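PDB 4DF3: fibrillarin-like rRNA/tRNA 2'-O-methyltransferase from Aeropyrum pernix, which probably uses S-adenosyl-L-methionine to methylate ribose 2'-hydroxyls in rRNA and tRNA, at sites selected by a guide RNA in box C/D ribonucleoprotein particles. Local coordinates for residues A[5-10]-A[17-22]; A[28-33]-A[96-101]; A[70-75]-A[210-215]; A[180-185]-A[225-230]. The protein carries 2 engineered substitutions. One frame throughout, in Å; residues are numbered along the deposited sequence.

Contact 1: A[5-10]-A[17-22]; sequences VSVSRH and YVVELE. Engineered in segment 5-10: S8 (natural residue Arg), R9 (natural residue Glu).
An N-terminal beta hairpin forms this contact: strands 4-9 and 16-21 run antiparallel, their short axes 163° apart, with S8-V18 and S6-E20 as hydrogen-bonded pairs and V7-V19 and R9-Y17 as non-hydrogen-bonded ones. The engineered S8 and V18 exchange both backbone bonds, V18 N reaching S8 O at 2.8 Å. E20 N donates to S6 O, but E20 O receives V5 N at 2.9 Å, where the chain turns a corner. On the face of S6, S8, V18 and E20, a water lies 2.8 Å from both S6 OG and V18 O; V18 O, which also takes S8 N, is therefore gripped twice. The other face carries the bulkier packing. V7 CG1 rests 3.8 Å from Y17 CB. With CG anti to its carbonyl carbon (chi1 -64°), Y17 lays its ring alongside R9, also engineered, whose extended chain passes over one side of the ring, CG 4.0 Å above the Y17 plane and near the rim. The guanidinium and ring planes are nearly parallel, 14° apart, with Y17 OH over one face of the guanidinium. Y17 also makes an edge-to-face contact with Y52. The alternating bond pattern is that of an antiparallel hairpin, here at one margin of the five-stranded N-terminal sheet of fibrillarin.

Contact 2: A[28-33]-A[96-101]; sequences IATKNL and SDIIGP
D97, in the last turn of helix 90-99, meets T30 and K31 at the end of strand 26-31 and L33 in the turn after it with successive atoms of its side chain. Its CB lies 3.2 Å from K31 O, and CG stays close to the same carbonyl. With CG anti to the carbonyl carbon of D97 (chi1 -70°), the carboxylate is placed between the strand and the turn. D97 OD1 accepts L33 N at 2.8 Å; the bond is straight at hydrogen (169°), yet the donor stands above the carboxylate plane, 55° out of it. D97 OD2 takes the hydroxyl of T30 through its anti lone pair, T30 OG1 lying 2.7 Å away, and that hydroxyl is also bonded to H94. Salt bridges from OD1 to R125 and from OD2 to R53 bring two positive charges to the buried group and probably favour its ionised form.

Mostly apolar contacts flank the carboxylate. T30 CG2 touches I98 CG1 at 3.8 Å, the two side chains crossing at about a right angle. L33 sends CD2 to within 3.5 Å of S96 OG, a hydroxyl bonded to N127, and CD1 to 4.1 Å from P101 CD. After I99, G100 leaves helical backbone angles with positive phi, its N still bonded to S96 O. A buried aspartate bound to a strand hydroxyl, a loop amide and two arginines thus joins the N-terminal sheet to the Rossmann-like methyltransferase domain, on the helix that begins with the S-adenosylmethionine-binding T90 and T91.

Contact 3: A[70-75]-A[210-215]; sequences LIELPV and EIKDVV
L70 meets D213 and V215 of strand 211-216. Its backbone N lies 3.8 Å from V215 CG1, while its CA and CD1 both approach D213 OD2, the CD1 at 3.7 Å. Next along the chain, I71 N donates to the same D213 OD2 at 2.9 Å, but the angle of 129° at hydrogen makes this a weak bond. I71 CG2 packs alongside, 3.9 Å from D213 CB. The other carboxylate oxygen, D213 OD1, turns back to V214 N in a second weak bond. E72 follows, its chain bent at chi2 (-141°), which brings the carboxylate nearer the strand. Its OE2 receives the extended K212 through the syn lone pair, NZ to OE2 being 2.8 Å, and also bonds the hydroxyl of Y228. Losing the carboxylate, as with an alanine here, would probably leave the K212 ammonium without this mate and the Y228 hydroxyl without its acceptor. K212 and D213 both face Y228 in a classic beta bulge, so these consecutive residues can both point toward the loop. The chemistry implies a surface seam whose polar centre is E72 OE2, which holds both K212 and Y228, while the bond to D213 is weak by its angle.

Contact 4: A[180-185]-A[225-230]; sequences MAIKAR and AMIYAV
Strands 176-183 and 224-229 pair antiparallel with a marked twist, their short axes 138° apart and 4.7 Å at closest approach, so that M180-I227 and I182-A225 are hydrogen-bonded pairs and A181-M226 lies between them as a non-hydrogen-bonded one. All four expected bonds are present. The straightest, I227 N to M180 O, is 2.8 Å long with 179° at hydrogen; A225 O, which takes I182 N, also receives a CA-H contact from A181 CA at 3.4 Å.

I227 leads the apolar packing. Its CG1 stands anti to the carbonyl carbon (chi1 -70°), and this sends CD1 across the pair to I182 CG2 at 3.6 Å and I182 CD1 at 3.7 Å. M180 runs alongside I227, pointing the same way, and bends at its last torsion to bring CE within 3.8 Å of I227 CD1. Farther along, A225 CB touches I182 CG2 and, at 3.8 Å, A184 CB. Helix 195-206 covers this side, with Y197 on I182 and I201 on I227. Cutting I227 back to an alanine is likely to open a gap between M180, I182 and that helix, leaving the methionine end freer to turn.

On the opposite face M226 bends at chi2 and chi3, its SD reaching 3.7 Å from M180 O. A181, beside it, touches the S-adenosylmethionine-binding D154. Full backbone pairing and chiefly apolar side-chain contacts are consistent with a buried, well-packed part of the sheet, where strand 224-229 enters the otherwise parallel Rossmann-like core antiparallel, as in class I methyltransferases.

Contacts 2 and 4 are buried, contact 1 partly so, and contact 3 lies at the surface. Contacts 1 and 2 share the N-terminal sheet, since strands 16-21 and 26-31 are neighbours in it; contacts 3 and 4 share the seven-stranded sheet, where 211-216 pairs with 224-229. Backbone pairing dominates contacts 1 and 4, but the former has a water and exposed polar side chains at the sheet's margin, the latter chiefly apolar side-chain packing in the core. Contacts 2 and 3 instead rely on carboxylates: D97 buried among arginines, E72 holding K212 and Y228 nearer the surface. Segment 70-75 also packs against I98 and I99, tying contact 3 to contact 2.

Contact 1: A[5-10]-A[17-22]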
loop_
_atom_site.group_PDB
_atom_site.type_symbol
_atom_site.label_atom_id
_atom_site.label_comp_id
_atom_site.label_asym_id
_atom_site.label_seq_id
_atom_site.Cartn_x
_atom_site.Cartn_y
_atom_site.Cartn_z
ATOM N N VAL A 5 17.285 -18.227 8.107
ATOM C CA VAL A 5 17.522 -19.631 7.716
ATOM C C VAL A 5 17.138 -19.930 6.274
ATOM O O VAL A 5 17.714 -20.818 5.639
ATOM C CB VAL A 5 16.916 -20.650 8.733
ATOM C CG1 VAL A 5 17.455 -20.375 10.155
ATOM C CG2 VAL A 5 15.436 -20.680 8.718
ATOM N N SER A 6 16.165 -19.183 5.752
ATOM C CA SER A 6 15.716 -19.350 4.360
ATOM C C SER A 6 14.905 -18.147 3.929
ATOM O O SER A 6 14.348 -17.425 4.777
ATOM C CB SER A 6 14.816 -20.552 4.177
ATOM O OG SER A 6 13.686 -20.424 5.030
ATOM N N VAL A 7 14.855 -17.950 2.616
ATOM C CA VAL A 7 14.048 -16.881 1.996
ATOM C C VAL A 7 13.471 -17.600 0.779
ATOM O O VAL A 7 14.208 -18.237 0.025
ATOM C CB VAL A 7 14.903 -15.635 1.580
ATOM C CG1 VAL A 7 14.028 -14.585 0.855
ATOM C CG2 VAL A 7 15.613 -14.970 2.822
ATOM N N SER A 8 12.170 -17.521 0.555
ATOM C CA SER A 8 11.607 -18.079 -0.670
ATOM C C SER A 8 10.434 -17.231 -1.102
ATOM O O SER A 8 9.667 -16.793 -0.264
ATOM C CB SER A 8 11.216 -19.565 -0.530
ATOM O OG SER A 8 10.118 -19.760 0.328
ATOM N N ARG A 9 10.310 -16.989 -2.386
ATOM C CA ARG A 9 9.157 -16.205 -2.857
ATOM C C ARG A 9 7.839 -16.883 -2.541
ATOM O O ARG A 9 7.670 -18.086 -2.651
ATOM C CB ARG A 9 9.312 -15.902 -4.330
ATOM C CG ARG A 9 8.373 -14.880 -4.931
ATOM C CD ARG A 9 8.681 -14.824 -6.418
ATOM N NE ARG A 9 8.354 -13.494 -6.929
ATOM C CZ ARG A 9 8.867 -13.086 -8.115
ATOM N NH1 ARG A 9 9.589 -13.966 -8.835
ATOM N NH2 ARG A 9 8.655 -11.890 -8.657
ATOM N N HIS A 10 6.876 -16.074 -2.113
ATOM C CA HIS A 10 5.554 -16.554 -1.756
ATOM C C HIS A 10 4.904 -17.112 -2.998
ATOM O O HIS A 10 5.187 -16.648 -4.093
ATOM C CB HIS A 10 4.761 -15.331 -1.204
ATOM C CG HIS A 10 3.438 -15.693 -0.585
ATOM N ND1 HIS A 10 2.291 -15.789 -1.329
ATOM C CD2 HIS A 10 3.077 -15.912 0.699
ATOM C CE1 HIS A 10 1.275 -16.085 -0.546
ATOM N NE2 HIS A 10 1.727 -16.168 0.695
ATOM N N TYR A 17 8.387 -12.239 -0.244
ATOM C CA TYR A 17 9.276 -13.350 0.147
ATOM C C TYR A 17 9.030 -13.734 1.571
ATOM O O TYR A 17 8.834 -12.866 2.434
ATOM C CB TYR A 17 10.766 -12.928 -0.013
ATOM C CG TYR A 17 11.103 -12.653 -1.479
ATOM C CD1 TYR A 17 11.668 -13.681 -2.279
ATOM C CD2 TYR A 17 10.836 -11.405 -2.058
ATOM C CE1 TYR A 17 11.943 -13.489 -3.631
ATOM C CE2 TYR A 17 11.122 -11.187 -3.436
ATOM C CZ TYR A 17 11.668 -12.266 -4.189
ATOM O OH TYR A 17 11.952 -12.088 -5.489
ATOM N N VAL A 18 8.878 -15.030 1.774
ATOM C CA VAL A 18 8.660 -15.582 3.073
ATOM C C VAL A 18 10.031 -15.862 3.660
ATOM O O VAL A 18 10.930 -16.522 2.986
ATOM C CB VAL A 18 7.788 -16.874 3.014
ATOM C CG1 VAL A 18 7.806 -17.581 4.381
ATOM C CG2 VAL A 18 6.314 -16.506 2.596
ATOM N N VAL A 19 10.245 -15.305 4.846
ATOM C CA VAL A 19 11.570 -15.306 5.491
ATOM C C VAL A 19 11.437 -16.100 6.799
ATOM O O VAL A 19 10.614 -15.768 7.632
ATOM C CB VAL A 19 12.100 -13.851 5.764
ATOM C CG1 VAL A 19 13.435 -13.852 6.587
ATOM C CG2 VAL A 19 12.255 -13.065 4.470
ATOM N N GLU A 20 12.262 -17.138 7.010
ATOM C CA GLU A 20 12.228 -17.804 8.286
ATOM C C GLU A 20 13.428 -17.371 9.114
ATOM O O GLU A 20 14.576 -17.486 8.655
ATOM C CB GLU A 20 12.266 -19.325 8.098
ATOM C CG GLU A 20 12.441 -20.093 9.437
ATOM C CD GLU A 20 12.066 -21.561 9.310
ATOM O OE1 GLU A 20 11.589 -21.978 8.221
ATOM O OE2 GLU A 20 12.242 -22.266 10.310
ATOM N N LEU A 21 13.187 -16.913 10.338
ATOM C CA LEU A 21 14.297 -16.484 11.204
ATOM C C LEU A 21 14.865 -17.658 12.034
ATOM O O LEU A 21 14.368 -18.785 11.931
ATOM C CB LEU A 21 13.922 -15.277 12.067
ATOM C CG LEU A 21 13.183 -14.092 11.418
ATOM C CD1 LEU A 21 12.717 -13.100 12.473
ATOM C CD2 LEU A 21 14.044 -13.314 10.395
ATOM N N GLU A 22 15.948 -17.394 12.778
ATOM C CA GLU A 22 16.586 -18.403 13.668
ATOM C C GLU A 22 15.633 -19.387 14.390
ATOM O O GLU A 22 15.881 -20.609 14.427
ATOM C CB GLU A 22 17.430 -17.676 14.707
ATOM C CG GLU A 22 18.489 -16.687 14.128
ATOM C CD GLU A 22 19.518 -16.368 15.163
ATOM O OE1 GLU A 22 19.206 -16.623 16.347
ATOM O OE2 GLU A 22 20.643 -15.896 14.832
HETATM O O HOH W 1 11.468 -19.177 3.824
#

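Contact 2: A[28-33]-A[96-101]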
loop_
_atom_site.group_PDB
_atom_site.type_symbol
_atom_site.label_atom_id
_atom_site.label_comp_id
_atom_site.label_asym_id
_atom_site.label_seq_id
_atom_site.Cartn_x
_atom_site.Cartn_y
_atom_site.Cartn_z
ATOM N N ILE A 28 7.565 -11.487 6.239
ATOM C CA ILE A 28 7.554 -11.291 4.808
ATOM C C ILE A 28 8.459 -10.157 4.492
ATOM O O ILE A 28 8.793 -9.358 5.374
ATOM C CB ILE A 28 6.157 -11.027 4.231
ATOM C CG1 ILE A 28 5.447 -9.921 5.034
ATOM C CG2 ILE A 28 5.384 -12.367 4.210
ATOM C CD1 ILE A 28 4.085 -9.436 4.372
ATOM N N ALA A 29 8.912 -10.092 3.229
ATOM C CA ALA A 29 9.952 -9.111 2.908
ATOM C C ALA A 29 9.811 -8.838 1.382
ATOM O O ALA A 29 9.193 -9.616 0.674
ATOM C CB ALA A 29 11.333 -9.646 3.203
ATOM N N THR A 30 10.329 -7.699 0.937
ATOM C CA THR A 30 10.419 -7.458 -0.481
ATOM C C THR A 30 11.945 -7.398 -0.879
ATOM O O THR A 30 12.793 -7.227 -0.054
ATOM C CB THR A 30 9.731 -6.181 -0.876
ATOM O OG1 THR A 30 10.170 -5.102 -0.021
ATOM C CG2 THR A 30 8.272 -6.383 -0.830
ATOM N N LYS A 31 12.242 -7.572 -2.164
ATOM C CA LYS A 31 13.619 -7.482 -2.611
ATOM C C LYS A 31 13.971 -6.021 -2.782
ATOM O O LYS A 31 13.269 -5.272 -3.496
ATOM C CB LYS A 31 13.783 -8.201 -3.952
ATOM C CG LYS A 31 15.248 -8.327 -4.376
ATOM C CD LYS A 31 15.343 -9.126 -5.708
ATOM C CE LYS A 31 15.177 -10.627 -5.378
ATOM N NZ LYS A 31 15.353 -11.515 -6.599
ATOM N N ASN A 32 15.084 -5.639 -2.165
ATOM C CA ASN A 32 15.433 -4.234 -2.110
ATOM C C ASN A 32 15.747 -3.669 -3.509
ATOM O O ASN A 32 16.723 -4.087 -4.159
ATOM C CB ASN A 32 16.581 -4.018 -1.105
ATOM C CG ASN A 32 16.704 -2.539 -0.664
ATOM O OD1 ASN A 32 16.069 -1.659 -1.259
ATOM N ND2 ASN A 32 17.480 -2.271 0.411
ATOM N N LEU A 33 14.935 -2.717 -3.986
ATOM C CA LEU A 33 15.285 -2.044 -5.279
ATOM C C LEU A 33 16.564 -1.220 -5.169
ATOM O O LEU A 33 17.177 -0.909 -6.207
ATOM C CB LEU A 33 14.191 -1.088 -5.721
ATOM C CG LEU A 33 14.220 -0.564 -7.152
ATOM C CD1 LEU A 33 14.124 -1.706 -8.181
ATOM C CD2 LEU A 33 13.016 0.402 -7.316
ATOM N N SER A 96 7.276 0.107 -4.296
ATOM C CA SER A 96 8.385 0.462 -5.216
ATOM C C SER A 96 9.278 -0.770 -5.460
ATOM O O SER A 96 9.601 -1.057 -6.632
ATOM C CB SER A 96 9.196 1.673 -4.652
ATOM O OG SER A 96 10.490 1.744 -5.215
ATOM N N ASP A 97 9.606 -1.534 -4.380
ATOM C CA ASP A 97 10.328 -2.791 -4.597
ATOM C C ASP A 97 9.623 -3.749 -5.596
ATOM O O ASP A 97 10.275 -4.332 -6.444
ATOM C CB ASP A 97 10.573 -3.533 -3.278
ATOM C CG ASP A 97 11.592 -2.838 -2.387
ATOM O OD1 ASP A 97 12.432 -2.017 -2.880
ATOM O OD2 ASP A 97 11.598 -3.144 -1.156
ATOM N N ILE A 98 8.318 -3.967 -5.393
ATOM C CA ILE A 98 7.549 -4.965 -6.177
ATOM C C ILE A 98 7.394 -4.546 -7.604
ATOM O O ILE A 98 7.630 -5.341 -8.530
ATOM C CB ILE A 98 6.162 -5.190 -5.508
ATOM C CG1 ILE A 98 6.433 -5.858 -4.137
ATOM C CG2 ILE A 98 5.246 -6.118 -6.313
ATOM C CD1 ILE A 98 5.186 -5.757 -3.215
ATOM N N ILE A 99 7.031 -3.279 -7.790
ATOM C CA ILE A 99 6.749 -2.796 -9.158
ATOM C C ILE A 99 7.975 -2.677 -10.009
ATOM O O ILE A 99 7.877 -2.769 -11.247
ATOM C CB ILE A 99 5.950 -1.444 -9.204
ATOM C CG1 ILE A 99 6.776 -0.267 -8.738
ATOM C CG2 ILE A 99 4.627 -1.611 -8.422
ATOM C CD1 ILE A 99 5.920 1.058 -8.545
ATOM N N GLY A 100 9.137 -2.482 -9.358
ATOM C CA GLY A 100 10.438 -2.460 -10.069
ATOM C C GLY A 100 10.640 -1.182 -10.870
ATOM O O GLY A 100 9.837 -0.263 -10.803
ATOM N N PRO A 101 11.745 -1.108 -11.638
ATOM C CA PRO A 101 12.152 0.140 -12.358
ATOM C C PRO A 101 11.184 0.692 -13.398
ATOM O O PRO A 101 11.199 1.935 -13.640
ATOM C CB PRO A 101 13.460 -0.277 -13.049
ATOM C CG PRO A 101 13.273 -1.748 -13.318
ATOM C CD PRO A 101 12.644 -2.239 -11.953
HETATM O O HOH W 2 13.051 -4.817 -5.987
#

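Contact 3: A[70-75]-A[210-215]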
loop_
_atom_site.group_PDB
_atom_site.type_symbol
_atom_site.label_atom_id
_atom_site.label_comp_id
_atom_site.label_asym_id
_atom_site.label_seq_id
_atom_site.Cartn_x
_atom_site.Cartn_y
_atom_site.Cartn_z
ATOM N N LEU A 70 -5.960 -11.166 2.934
ATOM C CA LEU A 70 -6.433 -10.521 1.722
ATOM C C LEU A 70 -6.266 -11.540 0.534
ATOM O O LEU A 70 -5.265 -12.243 0.410
ATOM C CB LEU A 70 -5.589 -9.210 1.481
ATOM C CG LEU A 70 -5.904 -8.518 0.139
ATOM C CD1 LEU A 70 -7.306 -7.992 0.054
ATOM C CD2 LEU A 70 -4.973 -7.325 -0.111
ATOM N N ILE A 71 -7.277 -11.603 -0.340
ATOM C CA ILE A 71 -7.400 -12.752 -1.284
ATOM C C ILE A 71 -6.238 -12.895 -2.284
ATOM O O ILE A 71 -5.959 -14.029 -2.744
ATOM C CB ILE A 71 -8.815 -12.649 -1.970
ATOM C CG1 ILE A 71 -9.207 -13.893 -2.779
ATOM C CG2 ILE A 71 -8.938 -11.342 -2.779
ATOM C CD1 ILE A 71 -10.724 -13.934 -3.052
ATOM N N GLU A 72 -5.572 -11.776 -2.634
ATOM C CA GLU A 72 -4.472 -11.736 -3.670
ATOM C C GLU A 72 -3.766 -10.427 -3.422
ATOM O O GLU A 72 -4.341 -9.549 -2.720
ATOM C CB GLU A 72 -5.013 -11.786 -5.108
ATOM C CG GLU A 72 -5.949 -10.708 -5.531
ATOM C CD GLU A 72 -7.083 -11.186 -6.408
ATOM O OE1 GLU A 72 -7.225 -12.400 -6.691
ATOM O OE2 GLU A 72 -7.897 -10.332 -6.761
ATOM N N LEU A 73 -2.527 -10.357 -3.915
ATOM C CA LEU A 73 -1.796 -9.102 -3.952
ATOM C C LEU A 73 -1.935 -8.498 -5.350
ATOM O O LEU A 73 -1.298 -8.943 -6.255
ATOM C CB LEU A 73 -0.324 -9.330 -3.656
ATOM C CG LEU A 73 0.620 -8.121 -3.776
ATOM C CD1 LEU A 73 0.076 -7.009 -2.899
ATOM C CD2 LEU A 73 2.051 -8.474 -3.429
ATOM N N PRO A 74 -2.736 -7.408 -5.490
ATOM C CA PRO A 74 -2.928 -6.906 -6.842
ATOM C C PRO A 74 -1.799 -6.043 -7.359
ATOM O O PRO A 74 -1.826 -5.732 -8.545
ATOM C CB PRO A 74 -4.193 -6.030 -6.729
ATOM C CG PRO A 74 -4.402 -5.714 -5.374
ATOM C CD PRO A 74 -3.630 -6.763 -4.497
ATOM N N VAL A 75 -0.860 -5.650 -6.480
ATOM C CA VAL A 75 0.274 -4.806 -6.874
ATOM C C VAL A 75 1.280 -5.742 -7.603
ATOM O O VAL A 75 1.766 -6.727 -7.016
ATOM C CB VAL A 75 1.016 -4.166 -5.626
ATOM C CG1 VAL A 75 2.318 -3.391 -6.066
ATOM C CG2 VAL A 75 0.101 -3.211 -4.830
ATOM N N GLU A 210 -16.634 -2.373 -7.260
ATOM C CA GLU A 210 -17.308 -3.466 -6.613
ATOM C C GLU A 210 -16.369 -4.103 -5.626
ATOM O O GLU A 210 -15.235 -4.384 -5.974
ATOM C CB GLU A 210 -17.734 -4.492 -7.642
ATOM C CG GLU A 210 -18.916 -4.027 -8.489
ATOM C CD GLU A 210 -19.194 -5.041 -9.585
ATOM O OE1 GLU A 210 -19.432 -6.230 -9.247
ATOM O OE2 GLU A 210 -19.121 -4.640 -10.774
ATOM N N ILE A 211 -16.871 -4.390 -4.428
ATOM C CA ILE A 211 -15.999 -4.846 -3.374
ATOM C C ILE A 211 -15.621 -6.322 -3.579
ATOM O O ILE A 211 -16.515 -7.187 -3.662
ATOM C CB ILE A 211 -16.704 -4.711 -2.039
ATOM C CG1 ILE A 211 -17.220 -3.247 -1.834
ATOM C CG2 ILE A 211 -15.721 -5.081 -0.935
ATOM C CD1 ILE A 211 -16.194 -2.187 -2.153
ATOM N N LYS A 212 -14.338 -6.631 -3.671
ATOM C CA LYS A 212 -13.871 -7.975 -3.862
ATOM C C LYS A 212 -13.473 -8.649 -2.566
ATOM O O LYS A 212 -13.593 -9.889 -2.417
ATOM C CB LYS A 212 -12.697 -7.974 -4.824
ATOM C CG LYS A 212 -12.419 -9.353 -5.422
ATOM C CD LYS A 212 -11.490 -9.352 -6.636
ATOM C CE LYS A 212 -11.463 -10.778 -7.184
ATOM N NZ LYS A 212 -10.299 -10.948 -8.045
ATOM N N ASP A 213 -12.949 -7.865 -1.626
ATOM C CA ASP A 213 -12.505 -8.448 -0.338
ATOM C C ASP A 213 -12.426 -7.326 0.707
ATOM O O ASP A 213 -12.279 -6.137 0.345
ATOM C CB ASP A 213 -11.147 -9.172 -0.452
ATOM C CG ASP A 213 -10.919 -10.217 0.646
ATOM O OD1 ASP A 213 -11.831 -10.554 1.405
ATOM O OD2 ASP A 213 -9.789 -10.668 0.822
ATOM N N VAL A 214 -12.584 -7.707 1.981
ATOM C CA VAL A 214 -12.359 -6.784 3.093
ATOM C C VAL A 214 -11.736 -7.607 4.190
ATOM O O VAL A 214 -12.274 -8.677 4.546
ATOM C CB VAL A 214 -13.644 -6.111 3.667
ATOM C CG1 VAL A 214 -13.254 -4.966 4.847
ATOM C CG2 VAL A 214 -14.413 -5.416 2.585
ATOM N N VAL A 215 -10.608 -7.150 4.729
ATOM C CA VAL A 215 -10.042 -7.827 5.876
ATOM C C VAL A 215 -9.764 -6.819 6.989
ATOM O O VAL A 215 -9.215 -5.751 6.749
ATOM C CB VAL A 215 -8.740 -8.714 5.613
ATOM C CG1 VAL A 215 -9.082 -9.965 4.721
ATOM C CG2 VAL A 215 -7.519 -7.861 5.079
#

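Contact 4: A[180-185]-A[225-230]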
loop_
_atom_site.group_PDB
_atom_site.type_symbol
_atom_site.label_atom_id
_atom_site.label_comp_id
_atom_site.label_asym_id
_atom_site.label_seq_id
_atom_site.Cartn_x
_atom_site.Cartn_y
_atom_site.Cartn_z
ATOM N N MET A 180 -8.240 0.451 -0.175
ATOM C CA MET A 180 -8.572 1.610 0.738
ATOM C C MET A 180 -8.495 1.160 2.233
ATOM O O MET A 180 -9.149 0.197 2.637
ATOM C CB MET A 180 -9.948 2.263 0.448
ATOM C CG MET A 180 -10.094 3.577 1.253
ATOM S SD MET A 180 -11.710 4.330 0.881
ATOM C CE MET A 180 -12.853 3.536 1.968
ATOM N N ALA A 181 -7.602 1.773 2.992
ATOM C CA ALA A 181 -7.607 1.588 4.449
ATOM C C ALA A 181 -8.742 2.421 5.047
ATOM O O ALA A 181 -8.784 3.646 4.895
ATOM C CB ALA A 181 -6.272 2.062 5.028
ATOM N N ILE A 182 -9.629 1.764 5.780
ATOM C CA ILE A 182 -10.797 2.397 6.372
ATOM C C ILE A 182 -10.770 2.198 7.911
ATOM O O ILE A 182 -10.425 1.101 8.377
ATOM C CB ILE A 182 -12.116 1.767 5.762
ATOM C CG1 ILE A 182 -13.347 2.533 6.258
ATOM C CG2 ILE A 182 -12.253 0.294 5.999
ATOM C CD1 ILE A 182 -14.657 2.070 5.497
ATOM N N LYS A 183 -11.159 3.242 8.660
ATOM C CA LYS A 183 -11.353 3.094 10.103
ATOM C C LYS A 183 -12.465 2.114 10.298
ATOM O O LYS A 183 -13.547 2.278 9.736
ATOM C CB LYS A 183 -11.717 4.465 10.694
ATOM C CG LYS A 183 -11.268 4.636 12.105
ATOM C CD LYS A 183 -9.794 5.115 12.129
ATOM C CE LYS A 183 -9.197 5.366 13.541
ATOM N NZ LYS A 183 -10.111 5.910 14.596
ATOM N N ALA A 184 -12.208 1.054 11.064
ATOM C CA ALA A 184 -13.151 0.015 11.258
ATOM C C ALA A 184 -12.789 -0.786 12.513
ATOM O O ALA A 184 -11.610 -0.984 12.831
ATOM C CB ALA A 184 -13.166 -1.002 10.028
ATOM N N ARG A 185 -13.827 -1.215 13.228
ATOM C CA ARG A 185 -13.640 -2.134 14.369
ATOM C C ARG A 185 -13.765 -3.557 13.887
ATOM O O ARG A 185 -14.326 -3.808 12.837
ATOM C CB ARG A 185 -14.699 -1.866 15.424
ATOM C CG ARG A 185 -14.514 -0.512 16.118
ATOM C CD ARG A 185 -15.842 -0.014 16.801
ATOM N NE ARG A 185 -16.968 -0.003 15.851
ATOM C CZ ARG A 185 -18.237 0.248 16.176
ATOM N NH1 ARG A 185 -18.556 0.544 17.434
ATOM N NH2 ARG A 185 -19.187 0.207 15.244
ATOM N N ALA A 225 -9.525 -1.625 8.587
ATOM C CA ALA A 225 -9.645 -2.767 7.708
ATOM C C ALA A 225 -9.072 -2.304 6.382
ATOM O O ALA A 225 -8.990 -1.098 6.110
ATOM C CB ALA A 225 -11.173 -3.108 7.542
ATOM N N MET A 226 -8.755 -3.236 5.523
ATOM C CA MET A 226 -8.413 -2.956 4.120
ATOM C C MET A 226 -9.514 -3.390 3.165
ATOM O O MET A 226 -9.895 -4.585 3.161
ATOM C CB MET A 226 -7.085 -3.667 3.838
ATOM C CG MET A 226 -6.526 -3.411 2.337
ATOM S SD MET A 226 -6.031 -1.662 2.228
ATOM C CE MET A 226 -4.449 -1.788 3.126
ATOM N N ILE A 227 -10.048 -2.421 2.405
ATOM C CA ILE A 227 -11.112 -2.733 1.447
ATOM C C ILE A 227 -10.415 -2.908 0.095
ATOM O O ILE A 227 -9.565 -2.092 -0.254
ATOM C CB ILE A 227 -12.086 -1.559 1.324
ATOM C CG1 ILE A 227 -12.892 -1.431 2.619
ATOM C CG2 ILE A 227 -13.080 -1.816 0.118
ATOM C CD1 ILE A 227 -13.586 -0.094 2.714
ATOM N N TYR A 228 -10.781 -3.969 -0.635
ATOM C CA TYR A 228 -10.206 -4.234 -1.951
ATOM C C TYR A 228 -11.349 -4.285 -2.980
ATOM O O TYR A 228 -12.312 -5.063 -2.817
ATOM C CB TYR A 228 -9.421 -5.582 -1.890
ATOM C CG TYR A 228 -8.991 -6.129 -3.182
ATOM C CD1 TYR A 228 -8.564 -5.300 -4.220
ATOM C CD2 TYR A 228 -8.923 -7.524 -3.366
ATOM C CE1 TYR A 228 -8.103 -5.804 -5.422
ATOM C CE2 TYR A 228 -8.474 -8.062 -4.579
ATOM C CZ TYR A 228 -8.076 -7.201 -5.623
ATOM O OH TYR A 228 -7.602 -7.726 -6.828
ATOM N N ALA A 229 -11.294 -3.420 -3.991
ATOM C CA ALA A 229 -12.387 -3.341 -4.965
ATOM C C ALA A 229 -11.798 -3.234 -6.396
ATOM O O ALA A 229 -10.605 -2.895 -6.575
ATOM C CB ALA A 229 -13.296 -2.237 -4.662
ATOM N N VAL A 230 -12.590 -3.620 -7.397
ATOM C CA VAL A 230 -12.161 -3.574 -8.840
ATOM C C VAL A 230 -13.375 -3.055 -9.661
ATOM O O VAL A 230 -14.500 -3.022 -9.071
ATOM C CB VAL A 230 -11.712 -4.951 -9.396
ATOM C CG1 VAL A 230 -10.559 -5.532 -8.613
ATOM C CG2 VAL A 230 -12.906 -5.941 -9.377
#